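Local coordinates for putative exported protein (Bordetella pertussis Tohama I, PDB 2PFY) that binds pyroglutamic acid as the extracytoplasmic solute receptor of a tripartite ATP-independent periplasmic (TRAP) transport system, at residues 237-240 and 241-245; 245-248 and 249-252; 266-269 and 270-274. All coordinates share one frame; numbering follows the deposited sequence.

Contact 1: 237-240 and 241-245; sequences EIRG and WQTAR
T243 and R239 meet one turn apart on helix 223-257. The hydroxyl OG1 of T243 bonds to R239 O at 2.8 Å. With OG1 anti to its own carbonyl carbon (chi1 -62°), the hydroxyl lies back over the preceding turn. T243 N bonds to the same oxygen at 2.9 Å. Such a hydroxyl bond, four residues back, is common for helical threonines. The two donors come from opposite faces of the carbonyl plane, and OG1 stands well above that plane. A water adds a weak bond to R239 O and also donates to Q242 OE1.

One residue earlier, I238 and Q242 run alongside in one direction. The methyl CG2 of I238 lies 3.4 Å from Q242 NE2. E237 and W241 are also side by side, with carboxylate and indole planes 44° apart. The indole meets the E237 backbone at its edge, where CD1 is 3.1 Å from E237 O in the ring plane. E237 CG is 4.1 Å from the same CD1. G240 and A244 are joined through the backbone.

The ends of the charged chains leave this turn. The carboxylate of E237 pairs with R100 and also takes W96 NE1 and G117 N. R239 pairs with E26 of helix 15-30. W241 packs on S92 and E93 of helix 89-108 and on P119 of strand 112-119, while T243 and A244 touch Y15 of helix 15-30.

Contact 2: 245-248 and 249-252; sequences RAKT and RELT
Helix 223-257 is kinked here, where the N atoms of R249 and E250 make no bond to the turn before, and regular bonding resumes with L251 N on K247 O at 2.9 Å.

K247 and E250 carry the charged part of the contact, and their side chains cross at a slant. The lysine chain bends at chi2 (-44°), which lays its CD against the glutamate. CD lies 3.6 Å from E250 CD. K247 NZ then forms a salt bridge with E250 OE1 at 3.1 Å. It meets that oxygen from above the carboxylate plane, 64° out of it.

L251 turns toward the preceding turn. Its CG sits 3.2 Å from K247 O, and its CD1 is 4.1 Å from K247 CB. The leucine also packs on P184, A185 and V188 of helix 184-189.

T252 folds its hydroxyl back on T248. A chi1 of -53° sets OG1 beside its own backbone N, facing T248 O, to which it bonds at 2.8 Å. T252 N bonds to the same oxygen at 3.1 Å, from the opposite face of the carbonyl plane. The CB of T252 lies over one face of the R249 guanidinium, whose NH1 end forms a salt bridge with D201. T248 repeats the threonine pattern one turn earlier, with OG1 on A244 O.

Two donors thus grip one carbonyl oxygen, and the hydroxyl of the buried T252 has its partner within the helix. The lysine-glutamate pair lies on the exposed side, so solvent probably weakens its charge attraction.

Contact 3: 266-269 and 270-274; sequences PPQL and AKELQ
Q268 has CG anti to the backbone N (chi1 -178°) and then bends at chi2 (70°), which swings its amide outward beside the E272 carboxylate. E272, with an extended chain, reaches back toward the helix start. The two side chains cross, and their amide and carboxylate planes are nearly perpendicular, 81° apart. Q268 NE2 donates to E272 OE2 at 3.0 Å. The bond is nearly straight. The acceptor lies close to the amide plane, but the amide nitrogen meets the oxygen from above the carboxylate plane. Q268 CG adds a contact of 3.7 Å to E272 OE2.

L269 and L273 lie one turn apart on the buried side. Their chains cross as well, with L269 CG 3.9 Å from L273 CD1. Both leucines pack on I125 of strand 124-127.

P266 holds the N-cap position of helix 267-287. Its carbonyl oxygen receives A270 N at 2.7 Å, which closes the first turn. P267 O follows with K271 N at 2.9 Å. A270 CB rests 3.5 Å from P266 O.

The chemistry divides the first two turns into a polar and an apolar side. The leucines bring an apolar flank to the sheet. The glutamate uses both carboxylate oxygens, OE2 for Q268 and OE1 for the backbone N of L134. Its charge may also be mildly favoured by the helix dipole.

In the fold
From the N terminus, the chain reaches contact 1 first, midway along helix 223-257. Contact 2 begins where contact 1 ends, and the two share R245. Contact 3 follows after strand 261-264, at the start of helix 267-287. The contacts run in series. Each lies within one continuous helix, so none closes a long loop, and none nests in or crosses another. Helix 89-108 touches both contacts 1 and 2, the latter through T248 on F89. Contact 2 also brings the helix to helix 184-189; its L251 side chain is about 9 Å from the bound pyroglutamic acid. Contact 3, its centre 23 Å from that of contact 2, faces strand 124-127.

Contact 1: 237-240 and 241-245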
ATOM      1  N   GLU A 237      -5.830   3.970 -12.511  1.00 22.64           N
ATOM      2  CA  GLU A 237      -5.825   2.620 -11.994  1.00 23.95           C
ATOM      3  C   GLU A 237      -5.105   1.701 -13.004  1.00 24.32           C
ATOM      4  O   GLU A 237      -4.248   0.882 -12.624  1.00 23.46           O
ATOM      5  CB  GLU A 237      -7.262   2.160 -11.670  1.00 23.34           C
ATOM      6  CG  GLU A 237      -7.390   0.724 -11.106  1.00 23.96           C
ATOM      7  CD  GLU A 237      -8.579   0.544 -10.186  1.00 26.02           C
ATOM      8  OE1 GLU A 237      -8.976   1.514  -9.486  1.00 23.34           O
ATOM      9  OE2 GLU A 237      -9.136  -0.582 -10.160  1.00 25.28           O
ATOM     10  N   ILE A 238      -5.435   1.867 -14.282  1.00 25.07           N
ATOM     11  CA  ILE A 238      -4.781   1.098 -15.352  1.00 26.25           C
ATOM     12  C   ILE A 238      -3.270   1.415 -15.385  1.00 25.08           C
ATOM     13  O   ILE A 238      -2.442   0.497 -15.416  1.00 24.62           O
ATOM     14  CB  ILE A 238      -5.465   1.341 -16.735  1.00 26.47           C
ATOM     15  CG1 ILE A 238      -6.922   0.839 -16.701  1.00 27.10           C
ATOM     16  CG2 ILE A 238      -4.632   0.692 -17.891  1.00 28.64           C
ATOM     17  CD1 ILE A 238      -7.838   1.471 -17.775  1.00 28.58           C
ATOM     18  N   ARG A 239      -2.929   2.701 -15.374  1.00 24.66           N
ATOM     19  CA  ARG A 239      -1.534   3.160 -15.410  1.00 25.23           C
ATOM     20  C   ARG A 239      -0.787   2.581 -14.205  1.00 23.93           C
ATOM     21  O   ARG A 239       0.376   2.148 -14.325  1.00 22.72           O
ATOM     22  CB  ARG A 239      -1.501   4.703 -15.405  1.00 25.56           C
ATOM     23  CG  ARG A 239      -0.142   5.356 -15.533  1.00 27.87           C
ATOM     24  CD  ARG A 239      -0.227   6.911 -15.272  1.00 28.56           C
ATOM     25  NE  ARG A 239      -1.342   7.398 -15.984  1.00 32.31           N
ATOM     26  CZ  ARG A 239      -2.347   8.137 -15.540  1.00 27.50           C
ATOM     27  NH1 ARG A 239      -2.430   8.691 -14.321  1.00 25.39           N
ATOM     28  NH2 ARG A 239      -3.265   8.359 -16.427  1.00 22.43           N
ATOM     29  N   GLY A 240      -1.458   2.585 -13.051  1.00 21.25           N
ATOM     30  CA  GLY A 240      -0.834   2.145 -11.793  1.00 21.26           C
ATOM     31  C   GLY A 240      -0.453   0.676 -11.844  1.00 21.36           C
ATOM     32  O   GLY A 240       0.672   0.304 -11.498  1.00 20.43           O
ATOM     33  N   TRP A 241      -1.411  -0.161 -12.241  1.00 21.07           N
ATOM     34  CA  TRP A 241      -1.152  -1.574 -12.458  1.00 22.66           C
ATOM     35  C   TRP A 241      -0.062  -1.851 -13.507  1.00 23.10           C
ATOM     36  O   TRP A 241       0.787  -2.714 -13.282  1.00 23.29           O
ATOM     37  CB  TRP A 241      -2.457  -2.344 -12.794  1.00 22.17           C
ATOM     38  CG  TRP A 241      -3.240  -2.601 -11.547  1.00 22.73           C
ATOM     39  CD1 TRP A 241      -4.128  -1.733 -10.915  1.00 23.23           C
ATOM     40  CD2 TRP A 241      -3.155  -3.754 -10.724  1.00 22.68           C
ATOM     41  NE1 TRP A 241      -4.593  -2.309  -9.768  1.00 22.88           N
ATOM     42  CE2 TRP A 241      -4.010  -3.544  -9.618  1.00 21.58           C
ATOM     43  CE3 TRP A 241      -2.426  -4.961 -10.806  1.00 23.08           C
ATOM     44  CZ2 TRP A 241      -4.186  -4.512  -8.614  1.00 23.33           C
ATOM     45  CZ3 TRP A 241      -2.600  -5.920  -9.796  1.00 23.01           C
ATOM     46  CH2 TRP A 241      -3.462  -5.687  -8.720  1.00 22.71           C
ATOM     47  N   GLN A 242      -0.102  -1.169 -14.651  1.00 23.41           N
ATOM     48  CA  GLN A 242       0.951  -1.357 -15.687  1.00 25.27           C
ATOM     49  C   GLN A 242       2.365  -0.966 -15.152  1.00 23.79           C
ATOM     50  O   GLN A 242       3.382  -1.625 -15.421  1.00 22.21           O
ATOM     51  CB  GLN A 242       0.661  -0.492 -16.917  1.00 25.26           C
ATOM     52  CG  GLN A 242      -0.609  -0.835 -17.700  1.00 29.77           C
ATOM     53  CD  GLN A 242      -0.941   0.211 -18.804  1.00 30.24           C
ATOM     54  OE1 GLN A 242      -0.346   1.309 -18.864  1.00 38.58           O
ATOM     55  NE2 GLN A 242      -1.879  -0.145 -19.682  1.00 34.26           N
ATOM     56  N   THR A 243       2.425   0.133 -14.425  1.00 21.72           N
ATOM     57  CA  THR A 243       3.717   0.624 -13.917  1.00 21.87           C
ATOM     58  C   THR A 243       4.324  -0.342 -12.900  1.00 21.55           C
ATOM     59  O   THR A 243       5.514  -0.655 -12.980  1.00 21.96           O
ATOM     60  CB  THR A 243       3.549   2.041 -13.302  1.00 21.46           C
ATOM     61  OG1 THR A 243       3.103   2.913 -14.342  1.00 21.92           O
ATOM     62  CG2 THR A 243       4.883   2.572 -12.763  1.00 19.61           C
ATOM     63  N   ALA A 244       3.506  -0.808 -11.954  1.00 21.99           N
ATOM     64  CA  ALA A 244       3.968  -1.762 -10.940  1.00 22.94           C
ATOM     65  C   ALA A 244       4.539  -3.007 -11.605  1.00 23.75           C
ATOM     66  O   ALA A 244       5.686  -3.425 -11.300  1.00 24.65           O
ATOM     67  CB  ALA A 244       2.837  -2.126  -9.971  1.00 23.00           C
ATOM     68  N   ARG A 245       3.773  -3.591 -12.528  1.00 23.55           N
ATOM     69  CA  ARG A 245       4.267  -4.728 -13.313  1.00 24.12           C
ATOM     70  C   ARG A 245       5.546  -4.390 -14.074  1.00 23.73           C
ATOM     71  O   ARG A 245       6.509  -5.164 -14.059  1.00 24.84           O
ATOM     72  CB  ARG A 245       3.206  -5.209 -14.327  1.00 24.46           C
ATOM     73  CG  ARG A 245       2.009  -5.926 -13.721  1.00 24.99           C
ATOM     74  CD  ARG A 245       1.041  -6.295 -14.832  1.00 31.28           C
ATOM     75  NE  ARG A 245      -0.227  -6.828 -14.288  1.00 34.61           N
ATOM     76  CZ  ARG A 245      -0.412  -8.096 -13.981  1.00 35.85           C
ATOM     77  NH1 ARG A 245       0.595  -8.967 -14.187  1.00 38.06           N
ATOM     78  NH2 ARG A 245      -1.594  -8.497 -13.479  1.00 33.74           N
TER
HETATM   79  O   HOH W   1       1.998   2.826 -17.185  1.00 41.21           O

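Contact 2: 245-248 and 249-252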
ATOM      1  N   ARG A 245       3.773  -3.591 -12.528  1.00 23.55           N
ATOM      2  CA  ARG A 245       4.267  -4.728 -13.313  1.00 24.12           C
ATOM      3  C   ARG A 245       5.546  -4.390 -14.074  1.00 23.73           C
ATOM      4  O   ARG A 245       6.509  -5.164 -14.059  1.00 24.84           O
ATOM      5  CB  ARG A 245       3.206  -5.209 -14.327  1.00 24.46           C
ATOM      6  CG  ARG A 245       2.009  -5.926 -13.721  1.00 24.99           C
ATOM      7  CD  ARG A 245       1.041  -6.295 -14.832  1.00 31.28           C
ATOM      8  NE  ARG A 245      -0.227  -6.828 -14.288  1.00 34.61           N
ATOM      9  CZ  ARG A 245      -0.412  -8.096 -13.981  1.00 35.85           C
ATOM     10  NH1 ARG A 245       0.595  -8.967 -14.187  1.00 38.06           N
ATOM     11  NH2 ARG A 245      -1.594  -8.497 -13.479  1.00 33.74           N
ATOM     12  N   ALA A 246       5.566  -3.251 -14.757  1.00 23.29           N
ATOM     13  CA  ALA A 246       6.726  -2.916 -15.582  1.00 22.55           C
ATOM     14  C   ALA A 246       7.990  -2.580 -14.781  1.00 23.22           C
ATOM     15  O   ALA A 246       9.124  -2.703 -15.305  1.00 23.17           O
ATOM     16  CB  ALA A 246       6.401  -1.776 -16.524  1.00 23.01           C
ATOM     17  N   LYS A 247       7.813  -2.140 -13.538  1.00 21.51           N
ATOM     18  CA  LYS A 247       8.963  -1.554 -12.791  1.00 23.36           C
ATOM     19  C   LYS A 247       9.538  -2.440 -11.715  1.00 21.99           C
ATOM     20  O   LYS A 247      10.613  -2.149 -11.224  1.00 21.39           O
ATOM     21  CB  LYS A 247       8.645  -0.181 -12.181  1.00 23.23           C
ATOM     22  CG  LYS A 247       8.538   0.981 -13.217  1.00 25.91           C
ATOM     23  CD  LYS A 247       9.651   0.983 -14.286  1.00 31.30           C
ATOM     24  CE  LYS A 247       9.504   2.157 -15.261  1.00 31.71           C
ATOM     25  NZ  LYS A 247      10.738   2.368 -16.098  1.00 36.33           N
ATOM     26  N   THR A 248       8.814  -3.494 -11.335  1.00 21.97           N
ATOM     27  CA  THR A 248       9.208  -4.325 -10.196  1.00 22.24           C
ATOM     28  C   THR A 248      10.656  -4.869 -10.367  1.00 22.32           C
ATOM     29  O   THR A 248      11.466  -4.768  -9.442  1.00 22.27           O
ATOM     30  CB  THR A 248       8.194  -5.467  -9.911  1.00 22.55           C
ATOM     31  OG1 THR A 248       6.937  -4.908  -9.476  1.00 21.97           O
ATOM     32  CG2 THR A 248       8.740  -6.355  -8.772  1.00 22.16           C
ATOM     33  N   ARG A 249      10.983  -5.389 -11.551  1.00 23.04           N
ATOM     34  CA  ARG A 249      12.346  -5.890 -11.805  1.00 23.34           C
ATOM     35  C   ARG A 249      13.380  -4.800 -11.829  1.00 22.61           C
ATOM     36  O   ARG A 249      14.419  -4.993 -11.215  1.00 22.12           O
ATOM     37  CB  ARG A 249      12.499  -6.724 -13.104  1.00 24.67           C
ATOM     38  CG  ARG A 249      11.825  -8.073 -13.107  1.00 27.31           C
ATOM     39  CD  ARG A 249      11.965  -8.790 -11.764  1.00 32.02           C
ATOM     40  NE  ARG A 249      13.314  -9.240 -11.398  1.00 32.96           N
ATOM     41  CZ  ARG A 249      13.581  -9.767 -10.196  1.00 35.60           C
ATOM     42  NH1 ARG A 249      12.606  -9.874  -9.282  1.00 34.47           N
ATOM     43  NH2 ARG A 249      14.800 -10.196  -9.894  1.00 33.26           N
ATOM     44  N   GLU A 250      13.105  -3.667 -12.507  1.00 21.88           N
ATOM     45  CA  GLU A 250      14.061  -2.545 -12.564  1.00 21.43           C
ATOM     46  C   GLU A 250      14.399  -2.035 -11.185  1.00 20.19           C
ATOM     47  O   GLU A 250      15.560  -1.644 -10.920  1.00 20.03           O
ATOM     48  CB  GLU A 250      13.581  -1.335 -13.371  1.00 22.85           C
ATOM     49  CG  GLU A 250      12.430  -1.582 -14.270  1.00 30.66           C
ATOM     50  CD  GLU A 250      12.512  -0.800 -15.584  1.00 36.81           C
ATOM     51  OE1 GLU A 250      13.025   0.357 -15.566  1.00 39.78           O
ATOM     52  OE2 GLU A 250      12.069  -1.357 -16.623  1.00 38.43           O
ATOM     53  N   LEU A 251      13.383  -1.983 -10.317  1.00 17.65           N
ATOM     54  CA  LEU A 251      13.606  -1.531  -8.940  1.00 16.82           C
ATOM     55  C   LEU A 251      14.470  -2.539  -8.167  1.00 16.28           C
ATOM     56  O   LEU A 251      15.351  -2.165  -7.425  1.00 15.64           O
ATOM     57  CB  LEU A 251      12.251  -1.296  -8.234  1.00 16.20           C
ATOM     58  CG  LEU A 251      11.470  -0.115  -8.853  1.00 16.09           C
ATOM     59  CD1 LEU A 251       9.999  -0.137  -8.336  1.00 14.76           C
ATOM     60  CD2 LEU A 251      12.077   1.239  -8.544  1.00 18.24           C
ATOM     61  N   THR A 252      14.207  -3.816  -8.362  1.00 16.94           N
ATOM     62  CA  THR A 252      14.987  -4.880  -7.708  1.00 17.78           C
ATOM     63  C   THR A 252      16.435  -4.857  -8.222  1.00 18.48           C
ATOM     64  O   THR A 252      17.367  -4.913  -7.419  1.00 18.66           O
ATOM     65  CB  THR A 252      14.336  -6.241  -7.956  1.00 17.38           C
ATOM     66  OG1 THR A 252      12.972  -6.131  -7.566  1.00 20.24           O
ATOM     67  CG2 THR A 252      15.003  -7.360  -7.099  1.00 17.93           C
TER

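Contact 3: 266-269 and 270-274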
ATOM      1  N   PRO A 266      14.410 -17.828   0.826  1.00 27.58           N
ATOM      2  CA  PRO A 266      14.942 -19.131   1.309  1.00 28.48           C
ATOM      3  C   PRO A 266      13.821 -20.146   1.658  1.00 29.61           C
ATOM      4  O   PRO A 266      12.739 -19.741   2.108  1.00 28.83           O
ATOM      5  CB  PRO A 266      15.733 -18.744   2.568  1.00 28.02           C
ATOM      6  CG  PRO A 266      15.962 -17.286   2.489  1.00 29.47           C
ATOM      7  CD  PRO A 266      14.768 -16.723   1.740  1.00 26.87           C
ATOM      8  N   PRO A 267      14.065 -21.461   1.432  1.00 31.08           N
ATOM      9  CA  PRO A 267      12.951 -22.419   1.543  1.00 31.14           C
ATOM     10  C   PRO A 267      12.343 -22.586   2.929  1.00 31.73           C
ATOM     11  O   PRO A 267      11.139 -22.781   3.028  1.00 31.03           O
ATOM     12  CB  PRO A 267      13.546 -23.727   1.039  1.00 31.88           C
ATOM     13  CG  PRO A 267      15.044 -23.587   1.303  1.00 32.98           C
ATOM     14  CD  PRO A 267      15.327 -22.123   1.038  1.00 30.64           C
ATOM     15  N   GLN A 268      13.145 -22.501   3.989  1.00 32.32           N
ATOM     16  CA  GLN A 268      12.571 -22.580   5.334  1.00 32.93           C
ATOM     17  C   GLN A 268      11.718 -21.337   5.612  1.00 32.39           C
ATOM     18  O   GLN A 268      10.592 -21.449   6.060  1.00 31.99           O
ATOM     19  CB  GLN A 268      13.670 -22.741   6.386  1.00 33.10           C
ATOM     20  CG  GLN A 268      13.146 -22.885   7.824  1.00 34.94           C
ATOM     21  CD  GLN A 268      12.437 -24.201   8.084  1.00 34.99           C
ATOM     22  OE1 GLN A 268      12.575 -25.163   7.328  1.00 35.29           O
ATOM     23  NE2 GLN A 268      11.683 -24.248   9.166  1.00 36.84           N
ATOM     24  N   LEU A 269      12.250 -20.151   5.314  1.00 32.16           N
ATOM     25  CA  LEU A 269      11.446 -18.933   5.412  1.00 31.96           C
ATOM     26  C   LEU A 269      10.169 -19.076   4.555  1.00 30.89           C
ATOM     27  O   LEU A 269       9.073 -18.757   5.016  1.00 31.05           O
ATOM     28  CB  LEU A 269      12.274 -17.690   5.021  1.00 31.95           C
ATOM     29  CG  LEU A 269      11.692 -16.349   5.496  1.00 33.57           C
ATOM     30  CD1 LEU A 269      11.597 -16.271   7.031  1.00 32.41           C
ATOM     31  CD2 LEU A 269      12.501 -15.176   4.943  1.00 32.83           C
ATOM     32  N   ALA A 270      10.297 -19.598   3.340  1.00 30.64           N
ATOM     33  CA  ALA A 270       9.110 -19.759   2.472  1.00 31.45           C
ATOM     34  C   ALA A 270       8.075 -20.595   3.209  1.00 31.80           C
ATOM     35  O   ALA A 270       6.921 -20.185   3.333  1.00 31.77           O
ATOM     36  CB  ALA A 270       9.461 -20.406   1.118  1.00 30.62           C
ATOM     37  N   LYS A 271       8.511 -21.749   3.731  1.00 32.20           N
ATOM     38  CA  LYS A 271       7.620 -22.630   4.496  1.00 34.21           C
ATOM     39  C   LYS A 271       6.952 -21.914   5.672  1.00 32.39           C
ATOM     40  O   LYS A 271       5.755 -22.028   5.866  1.00 32.62           O
ATOM     41  CB  LYS A 271       8.392 -23.874   5.006  1.00 33.83           C
ATOM     42  CG  LYS A 271       8.083 -25.144   4.256  1.00 37.45           C
ATOM     43  CD  LYS A 271       8.966 -26.326   4.750  1.00 38.14           C
ATOM     44  CE  LYS A 271       8.305 -27.186   5.846  1.00 45.04           C
ATOM     45  NZ  LYS A 271       8.300 -26.545   7.192  1.00 48.82           N
ATOM     46  N   GLU A 272       7.732 -21.176   6.448  1.00 32.18           N
ATOM     47  CA  GLU A 272       7.243 -20.578   7.693  1.00 32.22           C
ATOM     48  C   GLU A 272       6.289 -19.409   7.434  1.00 32.01           C
ATOM     49  O   GLU A 272       5.288 -19.242   8.146  1.00 31.78           O
ATOM     50  CB  GLU A 272       8.416 -20.157   8.587  1.00 32.28           C
ATOM     51  CG  GLU A 272       9.245 -21.356   9.178  1.00 32.66           C
ATOM     52  CD  GLU A 272      10.603 -20.931   9.763  1.00 34.21           C
ATOM     53  OE1 GLU A 272      11.177 -19.889   9.322  1.00 35.08           O
ATOM     54  OE2 GLU A 272      11.116 -21.653  10.660  1.00 35.30           O
ATOM     55  N   LEU A 273       6.590 -18.601   6.412  1.00 31.87           N
ATOM     56  CA  LEU A 273       5.702 -17.486   6.032  1.00 31.49           C
ATOM     57  C   LEU A 273       4.383 -17.987   5.452  1.00 31.61           C
ATOM     58  O   LEU A 273       3.338 -17.376   5.681  1.00 31.04           O
ATOM     59  CB  LEU A 273       6.400 -16.542   5.049  1.00 31.68           C
ATOM     60  CG  LEU A 273       7.589 -15.726   5.587  1.00 31.52           C
ATOM     61  CD1 LEU A 273       8.233 -14.854   4.464  1.00 32.56           C
ATOM     62  CD2 LEU A 273       7.184 -14.855   6.766  1.00 33.95           C
ATOM     63  N   GLN A 274       4.440 -19.088   4.700  1.00 32.50           N
ATOM     64  CA  GLN A 274       3.236 -19.770   4.203  1.00 34.73           C
ATOM     65  C   GLN A 274       2.349 -20.244   5.363  1.00 34.20           C
ATOM     66  O   GLN A 274       1.125 -20.098   5.318  1.00 34.20           O
ATOM     67  CB  GLN A 274       3.597 -20.938   3.265  1.00 34.87           C
ATOM     68  CG  GLN A 274       4.067 -20.472   1.848  1.00 38.66           C
ATOM     69  CD  GLN A 274       4.879 -21.515   1.057  1.00 38.21           C
ATOM     70  OE1 GLN A 274       5.008 -22.676   1.466  1.00 45.52           O
ATOM     71  NE2 GLN A 274       5.433 -21.092  -0.083  1.00 39.59           N
TER